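Local structure of 3-oxoacyl-(Acyl-carrier protein) synthase (Burkholderia xenovorans, 4EFI) at residues W59-A62 with Q63-A66. The protein probably catalyses the condensing step of fatty-acid synthesis as a 3-oxoacyl-(acyl-carrier protein) synthase of the thiolase superfamily. Sequence-based numbering, arbitrary orientation.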
loop_
_atom_site.group_PDB
_atom_site.type_symbol
_atom_site.label_atom_id
_atom_site.label_comp_id
_atom_site.label_asym_id
_atom_site.label_seq_id
_atom_site.Cartn_x
_atom_site.Cartn_y
_atom_site.Cartn_z
ATOM N N TRP A 59 -3.001 10.705 11.549
ATOM C CA TRP A 59 -4.362 10.845 11.047
ATOM C C TRP A 59 -4.550 12.169 10.315
ATOM O O TRP A 59 -4.240 13.236 10.845
ATOM C CB TRP A 59 -5.387 10.761 12.166
ATOM C CG TRP A 59 -5.716 9.374 12.652
ATOM C CD1 TRP A 59 -5.258 8.182 12.152
ATOM C CD2 TRP A 59 -6.595 9.060 13.726
ATOM N NE1 TRP A 59 -5.822 7.144 12.876
ATOM C CE2 TRP A 59 -6.641 7.662 13.836
ATOM C CE3 TRP A 59 -7.359 9.837 14.594
ATOM C CZ2 TRP A 59 -7.420 7.014 14.800
ATOM C CZ3 TRP A 59 -8.139 9.193 15.558
ATOM C CH2 TRP A 59 -8.157 7.794 15.643
ATOM N N ALA A 60 -5.075 12.085 9.099
ATOM C CA ALA A 60 -5.397 13.253 8.290
ATOM C C ALA A 60 -6.502 14.073 8.916
ATOM O O ALA A 60 -7.474 13.530 9.443
ATOM C CB ALA A 60 -5.840 12.784 6.914
ATOM N N ASP A 61 -6.391 15.391 8.844
ATOM C CA ASP A 61 -7.520 16.224 9.252
ATOM C C ASP A 61 -8.591 16.293 8.161
ATOM O O ASP A 61 -8.426 15.736 7.087
ATOM C CB ASP A 61 -7.043 17.616 9.686
ATOM C CG ASP A 61 -6.270 18.351 8.614
ATOM O OD1 ASP A 61 -6.479 18.129 7.399
ATOM O OD2 ASP A 61 -5.430 19.204 8.982
ATOM N N ALA A 62 -9.712 16.959 8.435
ATOM C CA ALA A 62 -10.843 16.923 7.506
ATOM C C ALA A 62 -10.502 17.471 6.122
ATOM O O ALA A 62 -10.989 16.973 5.104
ATOM C CB ALA A 62 -12.054 17.659 8.094
ATOM N N GLN A 63 -9.629 18.456 6.065
ATOM C CA GLN A 63 -9.270 19.056 4.786
ATOM C C GLN A 63 -8.150 18.347 4.026
ATOM O O GLN A 63 -7.755 18.808 2.946
ATOM C CB GLN A 63 -8.845 20.513 4.976
ATOM C CG GLN A 63 -7.570 20.685 5.795
ATOM C CD GLN A 63 -7.861 21.001 7.256
ATOM O OE1 GLN A 63 -8.740 20.394 7.884
ATOM N NE2 GLN A 63 -7.124 21.961 7.804
ATOM N N THR A 64 -7.585 17.287 4.593
ATOM C CA THR A 64 -6.492 16.561 3.962
ATOM C C THR A 64 -6.967 15.204 3.443
ATOM O O THR A 64 -7.422 14.350 4.216
ATOM C CB THR A 64 -5.352 16.303 4.958
ATOM O OG1 THR A 64 -4.845 17.559 5.437
ATOM C CG2 THR A 64 -4.213 15.541 4.354
ATOM N N SER A 65 -6.827 15.001 2.152
ATOM C CA SER A 65 -7.212 13.744 1.523
ATOM C C SER A 65 -5.981 12.950 1.108
ATOM O O SER A 65 -4.856 13.459 1.089
ATOM C CB SER A 65 -8.072 14.012 0.286
ATOM O OG SER A 65 -7.259 14.582 -0.732
ATOM N N ALA A 66 -6.224 11.716 0.668
ATOM C CA ALA A 66 -5.179 10.879 0.091
ATOM C C ALA A 66 -4.569 11.565 -1.116
ATOM O O ALA A 66 -3.351 11.561 -1.289
ATOM C CB ALA A 66 -5.749 9.518 -0.289
HETATM O O HOH W 1 -3.494 19.750 7.291
#
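Asp61 and Thr64 grip each other twice across a type I beta turn. The backbone bond that closes the turn, from Thr64 N to Asp61 O, is 3.1 Å long and fairly straight (161° at the hydrogen). Beside it, the Thr64 hydroxyl donates to the carboxylate, with OG1 2.6 Å from Asp61 OD1, and reaches that oxygen from above the carboxylate plane. Asp61 can accept it because CG sits between the backbone N and the carbonyl carbon (chi1 58°), which folds the acid back over its own turn. A water ties the two side chains together once more: it donates to Asp61 OD2 at 2.6 Å and, at a longer 3.2 Å, to Thr64 OG1. Both carboxylate oxygens are thereby engaged, and the rotation of the acid is probably restrained.

Gln63 bends at chi2 and lays its amide over the carboxylate, the two planes only 16° apart; Gln63 CD lies 3.2 Å from Asp61 OD1. This is a stack of flat groups, not a bidentate pairing. On the Thr64 side, the methyl CG2 meets Ala60 CB at 4.1 Å.

Further out, Lys160 binds Thr64 O and, weakly, Asp61 O, while Asp175 accepts from Ala60 N. Ser65 is the N-cap of helix 66-81, and its N bonds to Asp68 in the first turn of that helix. The exposed turn thus reverses the chain at the surface between strand 56-58 and helix 66-81, with Thr64 buried just ahead of the helix start.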